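Side-chain contacts in CDP-archaeol synthase (Aeropyrum pernix K1, PDB 5GUF), which probably catalyses, with magnesium, the transfer of a cytidylyl group from CTP to an archaeal diether lipid phosphate, giving CDP-archaeol and diphosphate: residues 103-106 and 107-111; 139-143 and 144-148; 151-154 and 155-159; 125-128 and 129-133. All coordinates share one frame; numbering follows the deposited sequence. Where two conformers were deposited one is given.

Contact 1: residues 103-106 and 107-111; sequences GSFV and KRRLG. With CTP (cytidine-5'-triphosphate), chain B.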
loop_
_atom_site.group_PDB
_atom_site.type_symbol
_atom_site.label_atom_id
_atom_site.label_comp_id
_atom_site.label_asym_id
_atom_site.label_seq_id
_atom_site.Cartn_x
_atom_site.Cartn_y
_atom_site.Cartn_z
ATOM N N GLY A 103 -12.000 -2.743 -2.172
ATOM C CA GLY A 103 -11.321 -2.420 -0.929
ATOM C C GLY A 103 -12.241 -2.504 0.277
ATOM O O GLY A 103 -11.845 -3.000 1.332
ATOM N N SER A 104 -13.473 -2.000 0.143
ATOM C CA SER A 104 -14.469 -2.142 1.202
ATOM C C SER A 104 -14.797 -3.604 1.460
ATOM O O SER A 104 -14.955 -4.022 2.618
ATOM C CB SER A 104 -15.739 -1.378 0.838
ATOM O OG SER A 104 -15.608 -0.053 1.245
ATOM N N PHE A 105 -14.916 -4.391 0.392
ATOM C CA PHE A 105 -15.090 -5.831 0.547
ATOM C C PHE A 105 -13.988 -6.427 1.413
ATOM O O PHE A 105 -14.260 -7.201 2.341
ATOM C CB PHE A 105 -15.102 -6.514 -0.818
ATOM C CG PHE A 105 -15.165 -8.005 -0.732
ATOM C CD1 PHE A 105 -16.345 -8.637 -0.354
ATOM C CD2 PHE A 105 -14.045 -8.779 -1.003
ATOM C CE1 PHE A 105 -16.412 -10.024 -0.265
ATOM C CE2 PHE A 105 -14.098 -10.159 -0.922
ATOM C CZ PHE A 105 -15.277 -10.788 -0.539
ATOM N N VAL A 106 -12.732 -6.081 1.117
ATOM C CA VAL A 106 -11.615 -6.647 1.862
ATOM C C VAL A 106 -11.652 -6.178 3.311
ATOM O O VAL A 106 -11.395 -6.963 4.230
ATOM C CB VAL A 106 -10.285 -6.313 1.152
ATOM C CG1 VAL A 106 -9.092 -6.462 2.083
ATOM C CG2 VAL A 106 -10.098 -7.220 -0.076
ATOM N N LYS A 107 -12.043 -4.923 3.550
ATOM C CA LYS A 107 -12.108 -4.433 4.927
ATOM C C LYS A 107 -13.152 -5.190 5.738
ATOM O O LYS A 107 -12.915 -5.529 6.908
ATOM C CB LYS A 107 -12.412 -2.935 4.963
ATOM C CG LYS A 107 -11.306 -2.039 4.439
ATOM C CD LYS A 107 -11.773 -0.615 4.348
ATOM C CE LYS A 107 -11.744 0.058 5.701
ATOM N NZ LYS A 107 -12.098 1.492 5.577
ATOM N N ARG A 108 -14.317 -5.454 5.140
ATOM C CA ARG A 108 -15.362 -6.177 5.858
ATOM C C ARG A 108 -14.911 -7.595 6.195
ATOM O O ARG A 108 -15.109 -8.058 7.321
ATOM C CB ARG A 108 -16.663 -6.203 5.043
ATOM C CG ARG A 108 -17.336 -4.841 4.765
ATOM C CD ARG A 108 -17.662 -4.003 6.010
ATOM N NE ARG A 108 -16.565 -3.124 6.421
ATOM C CZ ARG A 108 -16.206 -2.009 5.786
ATOM N NH1 ARG A 108 -16.850 -1.623 4.691
ATOM N NH2 ARG A 108 -15.192 -1.280 6.239
ATOM N N ARG A 109 -14.306 -8.299 5.233
ATOM C CA ARG A 109 -13.843 -9.661 5.486
ATOM C C ARG A 109 -12.800 -9.710 6.596
ATOM O O ARG A 109 -12.630 -10.752 7.241
ATOM C CB ARG A 109 -13.269 -10.285 4.210
ATOM C CG ARG A 109 -14.229 -10.291 3.039
ATOM C CD ARG A 109 -15.388 -11.283 3.185
ATOM N NE ARG A 109 -16.428 -10.897 4.152
ATOM C CZ ARG A 109 -17.286 -9.881 4.012
ATOM N NH1 ARG A 109 -17.241 -9.096 2.943
ATOM N NH2 ARG A 109 -18.192 -9.641 4.959
ATOM N N LEU A 110 -12.095 -8.607 6.836
ATOM C CA LEU A 110 -11.097 -8.548 7.893
ATOM C C LEU A 110 -11.672 -8.070 9.220
ATOM O O LEU A 110 -10.910 -7.861 10.175
ATOM C CB LEU A 110 -9.955 -7.630 7.467
ATOM C CG LEU A 110 -9.137 -8.124 6.283
ATOM C CD1 LEU A 110 -8.166 -7.039 5.893
ATOM C CD2 LEU A 110 -8.401 -9.406 6.636
ATOM N N GLY A 111 -12.987 -7.876 9.297
ATOM C CA GLY A 111 -13.600 -7.327 10.486
ATOM C C GLY A 111 -13.390 -5.849 10.714
ATOM O O GLY A 111 -13.609 -5.372 11.830
HETATM N N1 CTP B . -19.848 6.654 -0.846
HETATM C C2 CTP B . -21.020 6.199 -1.446
HETATM N N3 CTP B . -20.993 5.248 -2.455
HETATM C C4 CTP B . -19.770 4.784 -2.916
HETATM C C5 CTP B . -18.588 5.273 -2.347
HETATM C C6 CTP B . -18.648 6.072 -1.201
HETATM O O2 CTP B . -22.106 6.642 -1.079
HETATM N N4 CTP B . -19.741 3.880 -3.892
HETATM C "C1'" CTP B . -19.942 7.720 0.197
HETATM C "C2'" CTP B . -20.426 7.142 1.518
HETATM O "O2'" CTP B . -21.150 8.140 2.202
HETATM C "C3'" CTP B . -19.143 6.881 2.262
HETATM C "C4'" CTP B . -18.328 8.099 1.848
HETATM O "O4'" CTP B . -18.700 8.358 0.496
HETATM O "O3'" CTP B . -19.364 6.801 3.645
HETATM C "C5'" CTP B . -16.824 7.889 2.028
HETATM O "O5'" CTP B . -16.336 6.883 1.166
HETATM P PA CTP B . -15.452 5.685 1.766
HETATM O O1A CTP B . -14.394 6.319 2.641
HETATM O O2A CTP B . -14.848 4.817 0.681
HETATM O O3A CTP B . -16.512 4.821 2.623
HETATM P PB CTP B . -16.381 4.517 4.201
HETATM O O1B CTP B . -17.431 5.330 4.930
HETATM O O2B CTP B . -15.018 4.828 4.761
HETATM O O3B CTP B . -16.694 2.930 4.266
HETATM P PG CTP B . -15.559 1.784 4.080
HETATM O O1G CTP B . -15.061 1.385 5.445
HETATM O O2G CTP B . -16.219 0.662 3.341
HETATM O O3G CTP B . -14.401 2.285 3.264
#
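Four backbone bonds of the i to i+4 kind join residues 103-106 to 107-111 over the last turns of helix 84-109. They run from Lys107 N to Gly103 O, Arg108 N to Ser104 O, Arg109 N to Phe105 O and Leu110 N to Val106 O. Gly111, with positive phi, then leaves the helix in a Schellman motif. Two basic side chains reach the gamma-phosphate of CTP. Arg108 meets it with the edge of its guanidinium: NH2 hydrogen-bonds to O1G of CTP at 2.8 Å, and NH1 hydrogen-bonds to O2G, an atom whose place is less sure. Ser104 O lies over one face of this guanidinium, and Arg108 NE bonds to Ile112 O. Lys107 NZ hydrogen-bonds to the same O1G of CTP at 3.0 Å and to Arg116 O, and forms a salt bridge with Asp122. Replacing Arg108 with a leucine would probably leave the gamma-phosphate without its two-pronged grip and with less charge compensation. On another side of the helix, Arg109 CG sits 3.9 Å from the centroid of the Phe105 ring, a CH-pi contact over the face. Two bends, at chi2 and chi3, fold the arginine back so that NH1 comes 3.4 Å from Phe105 CE1. Its guanidinium is held by Asp48 in a salt bridge and by loop carbonyls. The helix end thus supplies part of the basic CTP pocket, which Lys57 and Arg114 also line.

Contact 2: residues 139-143 and 144-148; sequences YTWTP and RVAVE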
loop_
_atom_site.group_PDB
_atom_site.type_symbol
_atom_site.label_atom_id
_atom_site.label_comp_id
_atom_site.label_asym_id
_atom_site.label_seq_id
_atom_site.Cartn_x
_atom_site.Cartn_y
_atom_site.Cartn_z
ATOM N N TYR A 139 -3.209 0.801 -22.436
ATOM C CA TYR A 139 -2.154 1.695 -21.977
ATOM C C TYR A 139 -1.008 0.913 -21.349
ATOM O O TYR A 139 -1.219 -0.049 -20.607
ATOM C CB TYR A 139 -2.699 2.700 -20.945
ATOM C CG TYR A 139 -3.648 3.720 -21.522
ATOM C CD1 TYR A 139 -3.172 4.906 -22.068
ATOM C CD2 TYR A 139 -5.016 3.484 -21.550
ATOM C CE1 TYR A 139 -4.041 5.836 -22.609
ATOM C CE2 TYR A 139 -5.874 4.392 -22.099
ATOM C CZ TYR A 139 -5.387 5.562 -22.625
ATOM O OH TYR A 139 -6.264 6.458 -23.161
ATOM N N THR A 140 0.211 1.356 -21.599
ATOM C CA THR A 140 1.369 0.825 -20.902
ATOM C C THR A 140 1.882 1.887 -19.947
ATOM O O THR A 140 2.111 3.029 -20.354
ATOM C CB THR A 140 2.473 0.403 -21.876
ATOM O OG1 THR A 140 2.062 -0.782 -22.569
ATOM C CG2 THR A 140 3.802 0.130 -21.130
ATOM N N TRP A 141 2.051 1.513 -18.681
ATOM C CA TRP A 141 2.631 2.394 -17.677
ATOM C C TRP A 141 4.098 2.041 -17.490
ATOM O O TRP A 141 4.463 0.869 -17.528
ATOM C CB TRP A 141 1.901 2.258 -16.338
ATOM C CG TRP A 141 0.536 2.871 -16.334
ATOM C CD1 TRP A 141 -0.543 2.461 -17.050
ATOM C CD2 TRP A 141 0.113 4.022 -15.598
ATOM N NE1 TRP A 141 -1.611 3.276 -16.808
ATOM C CE2 TRP A 141 -1.238 4.246 -15.918
ATOM C CE3 TRP A 141 0.741 4.877 -14.691
ATOM C CZ2 TRP A 141 -1.982 5.280 -15.351
ATOM C CZ3 TRP A 141 0.004 5.908 -14.133
ATOM C CH2 TRP A 141 -1.341 6.100 -14.467
ATOM N N THR A 142 4.931 3.041 -17.300
ATOM C CA THR A 142 6.207 2.671 -16.711
ATOM C C THR A 142 6.028 2.444 -15.211
ATOM O O THR A 142 5.183 3.088 -14.570
ATOM C CB THR A 142 7.268 3.743 -16.941
ATOM O OG1 THR A 142 6.881 4.936 -16.259
ATOM C CG2 THR A 142 7.418 4.030 -18.441
ATOM N N PRO A 143 6.798 1.514 -14.640
ATOM C CA PRO A 143 6.699 1.285 -13.191
ATOM C C PRO A 143 6.959 2.536 -12.385
ATOM O O PRO A 143 6.279 2.764 -11.381
ATOM C CB PRO A 143 7.763 0.205 -12.934
ATOM C CG PRO A 143 7.928 -0.486 -14.254
ATOM C CD PRO A 143 7.725 0.578 -15.302
ATOM N N ARG A 144 7.920 3.364 -12.803
ATOM C CA ARG A 144 8.235 4.574 -12.048
ATOM C C ARG A 144 7.047 5.524 -12.001
ATOM O O ARG A 144 6.720 6.072 -10.943
ATOM C CB ARG A 144 9.450 5.280 -12.654
ATOM C CG ARG A 144 9.708 6.633 -12.013
ATOM C CD ARG A 144 10.950 7.344 -12.526
ATOM N NE ARG A 144 12.179 6.568 -12.310
ATOM C CZ ARG A 144 12.908 6.566 -11.189
ATOM N NH1 ARG A 144 12.536 7.267 -10.119
ATOM N NH2 ARG A 144 14.003 5.828 -11.131
ATOM N N VAL A 145 6.377 5.721 -13.136
ATOM C CA VAL A 145 5.256 6.647 -13.144
ATOM C C VAL A 145 4.044 6.024 -12.456
ATOM O O VAL A 145 3.207 6.739 -11.899
ATOM C CB VAL A 145 4.996 7.102 -14.596
ATOM C CG1 VAL A 145 3.665 7.769 -14.764
ATOM C CG2 VAL A 145 6.102 8.070 -15.018
ATOM N N ALA A 146 3.945 4.693 -12.440
ATOM C CA ALA A 146 2.889 4.045 -11.667
ATOM C C ALA A 146 3.098 4.251 -10.171
ATOM O O ALA A 146 2.135 4.440 -9.423
ATOM C CB ALA A 146 2.828 2.555 -11.995
ATOM N N VAL A 147 4.348 4.229 -9.718
ATOM C CA VAL A 147 4.640 4.527 -8.323
ATOM C C VAL A 147 4.429 6.012 -8.030
ATOM O O VAL A 147 3.813 6.378 -7.022
ATOM C CB VAL A 147 6.072 4.082 -7.981
ATOM C CG1 VAL A 147 6.454 4.544 -6.575
ATOM C CG2 VAL A 147 6.197 2.565 -8.124
ATOM N N GLU A 148 4.933 6.890 -8.905
ATOM C CA GLU A 148 4.787 8.328 -8.681
ATOM C C GLU A 148 3.324 8.721 -8.531
ATOM O O GLU A 148 2.959 9.416 -7.584
ATOM C CB GLU A 148 5.435 9.117 -9.820
ATOM C CG GLU A 148 6.947 9.059 -9.802
ATOM C CD GLU A 148 7.577 9.677 -11.033
ATOM O OE1 GLU A 148 6.837 10.199 -11.900
ATOM O OE2 GLU A 148 8.821 9.648 -11.131
#
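Thr142 O receives the backbone N-H of Ala146 at 2.9 Å, nearly along the C=O axis, and this bond starts the helix that runs on to residue 161. A matching bond joins Val147 N to Pro143 O. Thr142 is the N-cap. Its OG1 accepts from Val145 N at 3.3 Å, with an N-H...O angle of 156°. The hydroxyl can do this because chi1 is 64°, which sets OG1 between the backbone N and the carbonyl carbon. OG1 also rests against Val145 CB at 3.3 Å. A valine here has no hydroxyl, and Val145 N at the first turn would probably be left without a side-chain cap. Trp141 turns its six-membered ring to the first helical turn. CE3 lies 3.8 Å from Ala146 CA and 4.1 Å from Val145 CG1, and the indole and the valine cross at about a right angle. Val145 O meets the ring edge in its plane, 4.0 Å from Trp141 CZ3. The indole NE1 is bonded to Ser134 OG of helix 121-136, and residues of helix 14-29 also touch the ring. At the subunit interface, Pro143 and Arg144 pack against Arg144 and Pro143 of the second subunit. The whole is a strand-to-helix junction: strand 140-141, paired in parallel with strand 10-11, passes through a threonine N-cap, with proline as the first helical residue, into helix 143-161.

Contact 3: residues 151-154 and 155-159; sequences AAVL and LLHLA
Residues 151-154 and 155-159 are successive turns of helix 143-161, tied by i to i+4 bonds from Leu155 N to Ala151 O, Leu156 N to Ala152 O, His157 N to Val153 O and Leu158 N to Leu154 O. The last two are nearly straight, with N-H...O angles of 170° and 174°. Val153 O also takes a weak bond from Leu156 N. The side chains mostly touch the carbonyls one turn back. Leu155 CG lies 3.2 Å from Ala151 O, because chi1 of -74° holds CG anti to the carbonyl carbon. Leu158 does the same with a methyl: its CD1 comes 3.1 Å from Leu154 O. Val153 O meets the imidazole of His157 near its plane, at the edge, 3.4 Å from CD2. In the conformer given, Val153 CG1 lies alongside that CD2 at 3.9 Å; a second conformer makes this less sure. Val153 reaches Leu124 and Phe126 of helix 121-136, and His157 touches Gln123 there. Leu155, Leu156 and Leu158 are on the surface. The contact is therefore almost wholly apolar beyond the backbone bonds, consistent with a predicted membrane-spanning helix that turns leucines to lipid, with His157 the one ionisable side chain among residues 151-159.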
loop_
_atom_site.group_PDB
_atom_site.type_symbol
_atom_site.label_atom_id
_atom_site.label_comp_id
_atom_site.label_asym_id
_atom_site.label_seq_id
_atom_site.Cartn_x
_atom_site.Cartn_y
_atom_site.Cartn_z
ATOM N N ALA A 151 1.984 7.752 -5.207
ATOM C CA ALA A 151 2.452 8.678 -4.183
ATOM C C ALA A 151 1.817 10.049 -4.345
ATOM O O ALA A 151 1.653 10.778 -3.358
ATOM C CB ALA A 151 3.975 8.793 -4.227
ATOM N N ALA A 152 1.462 10.423 -5.574
ATOM C CA ALA A 152 0.744 11.676 -5.770
ATOM C C ALA A 152 -0.670 11.573 -5.233
ATOM O O ALA A 152 -1.222 12.566 -4.748
ATOM C CB ALA A 152 0.730 12.063 -7.245
ATOM N N VAL A 153 -1.276 10.388 -5.310
ATOM C CA VAL A 153 -2.579 10.189 -4.684
ATOM C C VAL A 153 -2.461 10.347 -3.175
ATOM O O VAL A 153 -3.258 11.050 -2.540
ATOM C CB VAL A 153 -3.160 8.816 -5.064
ATOM C CG1 VAL A 153 -4.352 8.492 -4.178
ATOM C CG2 VAL A 153 -3.574 8.804 -6.520
ATOM N N LEU A 154 -1.460 9.694 -2.578
ATOM C CA LEU A 154 -1.215 9.852 -1.150
ATOM C C LEU A 154 -1.005 11.315 -0.789
ATOM O O LEU A 154 -1.643 11.836 0.130
ATOM C CB LEU A 154 -0.008 9.019 -0.724
ATOM C CG LEU A 154 -0.165 7.517 -0.929
ATOM C CD1 LEU A 154 1.118 6.803 -0.549
ATOM C CD2 LEU A 154 -1.350 7.014 -0.114
ATOM N N LEU A 155 -0.140 12.007 -1.537
ATOM C CA LEU A 155 0.172 13.394 -1.211
ATOM C C LEU A 155 -1.062 14.280 -1.277
ATOM O O LEU A 155 -1.209 15.197 -0.465
ATOM C CB LEU A 155 1.262 13.929 -2.137
ATOM C CG LEU A 155 2.654 13.392 -1.821
ATOM C CD1 LEU A 155 3.636 13.774 -2.917
ATOM C CD2 LEU A 155 3.095 13.923 -0.466
ATOM N N LEU A 156 -1.973 14.015 -2.213
ATOM C CA LEU A 156 -3.144 14.874 -2.326
ATOM C C LEU A 156 -4.161 14.561 -1.225
ATOM O O LEU A 156 -4.803 15.466 -0.685
ATOM C CB LEU A 156 -3.766 14.720 -3.712
ATOM C CG LEU A 156 -5.227 15.160 -3.837
ATOM C CD1 LEU A 156 -5.265 16.665 -3.582
ATOM C CD2 LEU A 156 -5.818 14.838 -5.212
ATOM N N HIS A 157 -4.323 13.286 -0.883
ATOM C CA HIS A 157 -5.168 12.921 0.249
ATOM C C HIS A 157 -4.667 13.560 1.538
ATOM O O HIS A 157 -5.444 14.170 2.284
ATOM C CB HIS A 157 -5.242 11.400 0.382
ATOM C CG HIS A 157 -6.346 10.787 -0.418
ATOM N ND1 HIS A 157 -7.485 10.282 0.167
ATOM C CD2 HIS A 157 -6.489 10.594 -1.753
ATOM C CE1 HIS A 157 -8.285 9.807 -0.773
ATOM N NE2 HIS A 157 -7.704 9.983 -1.946
ATOM N N LEU A 158 -3.366 13.440 1.815
ATOM C CA LEU A 158 -2.820 14.215 2.920
ATOM C C LEU A 158 -2.826 15.705 2.613
ATOM O O LEU A 158 -2.843 16.519 3.542
ATOM C CB LEU A 158 -1.413 13.750 3.299
ATOM C CG LEU A 158 -1.330 12.413 4.055
ATOM C CD1 LEU A 158 -1.484 11.181 3.160
ATOM C CD2 LEU A 158 -0.061 12.342 4.901
ATOM N N ALA A 159 -2.843 16.096 1.335
ATOM C CA ALA A 159 -3.026 17.512 1.035
ATOM C C ALA A 159 -4.459 17.941 1.308
ATOM O O ALA A 159 -4.700 19.062 1.764
ATOM C CB ALA A 159 -2.640 17.824 -0.411
#

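Contact 4: residues 125-128 and 129-133; sequences DFYL and GALAV
Helix 121-136, predicted to span the membrane, carries this contact in its middle turns, where Tyr127 and Leu131 follow one another on one side. Their side chains only approach: Tyr127 OH is 4.3 Å from Leu131 CD1. Closer is Leu131 CB, 3.2 Å from Tyr127 O, the carbonyl that also accepts the backbone N-H of Leu131 at 2.8 Å. Similar bonds link Gly129 N to Asp125 O, Ala130 N to Phe126 O and Ala132 N to Leu128 O. Ala130 CB rests 3.4 Å from Phe126 O. The helix is packed within a bundle of membrane helices, with Phe126 among helices 14-29, 84-109 and 143-161 and Ala130 against the first two. With chi1 near 180°, the Tyr127 ring swings away from its own backbone N. Its hydroxyl is probably hydrogen-bonded to Ala146 O of helix 143-161. One face of the Phe126 ring has Tyr127 CB over the centre, 4.2 Å above the plane. The Asp125 side chain is about 4 Å from a bound potassium ion. The helix is kinked here, since N of Phe126 and Tyr127 have no bond to the preceding turn. Asp125 OD1 accepts from Phe126 N at 2.6 Å, from above the carboxylate plane, which probably offsets part of this loss.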
loop_
_atom_site.group_PDB
_atom_site.type_symbol
_atom_site.label_atom_id
_atom_site.label_comp_id
_atom_site.label_asym_id
_atom_site.label_seq_id
_atom_site.Cartn_x
_atom_site.Cartn_y
_atom_site.Cartn_z
ATOM N N ASP A 125 -7.051 1.903 -3.328
ATOM C CA ASP A 125 -7.876 0.863 -3.943
ATOM C C ASP A 125 -8.489 1.330 -5.258
ATOM O O ASP A 125 -8.526 0.579 -6.235
ATOM C CB ASP A 125 -8.974 0.429 -2.967
ATOM C CG ASP A 125 -9.763 1.626 -2.377
ATOM O OD1 ASP A 125 -9.522 2.802 -2.763
ATOM O OD2 ASP A 125 -10.640 1.394 -1.519
ATOM N N PHE A 126 -8.999 2.554 -5.293
ATOM C CA PHE A 126 -9.583 3.082 -6.520
ATOM C C PHE A 126 -8.513 3.312 -7.583
ATOM O O PHE A 126 -8.782 3.151 -8.781
ATOM C CB PHE A 126 -10.332 4.393 -6.226
ATOM C CG PHE A 126 -9.436 5.579 -6.213
ATOM C CD1 PHE A 126 -8.754 5.928 -5.064
ATOM C CD2 PHE A 126 -9.198 6.306 -7.376
ATOM C CE1 PHE A 126 -7.881 7.007 -5.064
ATOM C CE2 PHE A 126 -8.315 7.370 -7.373
ATOM C CZ PHE A 126 -7.669 7.721 -6.203
ATOM N N TYR A 127 -7.310 3.715 -7.160
ATOM C CA TYR A 127 -6.213 3.925 -8.096
ATOM C C TYR A 127 -5.813 2.627 -8.779
ATOM O O TYR A 127 -5.522 2.619 -9.983
ATOM C CB TYR A 127 -5.019 4.541 -7.366
ATOM C CG TYR A 127 -3.739 4.573 -8.167
ATOM C CD1 TYR A 127 -3.572 5.475 -9.205
ATOM C CD2 TYR A 127 -2.689 3.700 -7.880
ATOM C CE1 TYR A 127 -2.400 5.511 -9.940
ATOM C CE2 TYR A 127 -1.513 3.731 -8.614
ATOM C CZ TYR A 127 -1.383 4.638 -9.649
ATOM O OH TYR A 127 -0.223 4.689 -10.396
ATOM N N LEU A 128 -5.812 1.520 -8.026
ATOM C CA LEU A 128 -5.425 0.208 -8.541
ATOM C C LEU A 128 -6.477 -0.362 -9.488
ATOM O O LEU A 128 -6.131 -0.974 -10.504
ATOM C CB LEU A 128 -5.183 -0.751 -7.365
ATOM C CG LEU A 128 -3.982 -0.451 -6.450
ATOM C CD1 LEU A 128 -4.015 -1.248 -5.143
ATOM C CD2 LEU A 128 -2.665 -0.699 -7.201
ATOM N N GLY A 129 -7.761 -0.190 -9.169
ATOM C CA GLY A 129 -8.796 -0.559 -10.125
ATOM C C GLY A 129 -8.712 0.247 -11.415
ATOM O O GLY A 129 -8.801 -0.301 -12.516
ATOM N N ALA A 130 -8.546 1.563 -11.293
ATOM C CA ALA A 130 -8.457 2.414 -12.476
ATOM C C ALA A 130 -7.216 2.079 -13.296
ATOM O O ALA A 130 -7.284 1.947 -14.525
ATOM C CB ALA A 130 -8.452 3.886 -12.062
ATOM N N LEU A 131 -6.079 1.912 -12.618
ATOM C CA LEU A 131 -4.853 1.473 -13.279
ATOM C C LEU A 131 -5.042 0.146 -14.016
ATOM O O LEU A 131 -4.572 -0.008 -15.152
ATOM C CB LEU A 131 -3.727 1.355 -12.250
ATOM C CG LEU A 131 -2.377 0.867 -12.761
ATOM C CD1 LEU A 131 -1.637 2.010 -13.447
ATOM C CD2 LEU A 131 -1.572 0.347 -11.593
ATOM N N ALA A 132 -5.719 -0.825 -13.385
ATOM C CA ALA A 132 -5.970 -2.105 -14.043
ATOM C C ALA A 132 -6.772 -1.916 -15.317
ATOM O O ALA A 132 -6.473 -2.543 -16.339
ATOM C CB ALA A 132 -6.699 -3.077 -13.105
ATOM N N VAL A 133 -7.799 -1.058 -15.272
ATOM C CA VAL A 133 -8.650 -0.840 -16.442
ATOM C C VAL A 133 -7.879 -0.127 -17.543
ATOM O O VAL A 133 -7.984 -0.481 -18.723
ATOM C CB VAL A 133 -9.926 -0.067 -16.042
ATOM C CG1 VAL A 133 -10.689 0.412 -17.263
ATOM C CG2 VAL A 133 -10.828 -0.945 -15.200
#

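Contact 4 lies nearest the middle of the chain, its centre about 6 Å from the chain centre, and touches the other three. Toward contact 1 the link is packing, Gly103 CA to Asp125 OD2 at 3.9 Å. Toward contact 2 it is polar and apolar: the probable hydrogen bond from Tyr127 OH to Ala146 O measures 2.6 Å, and Trp141 CE2 meets Leu131 CD1 at 3.4 Å. Toward contact 3, in the conformer given, Val153 CG1 packs on Phe126 CE1. Contacts 2 and 3 share helix 143-161. Contact 1 binds CTP directly. The side chains of Asp125 and His157 stay about 6 and 8 Å from the nucleotide. Contact 2 is far off, its centre about 27 Å from that of contact 1.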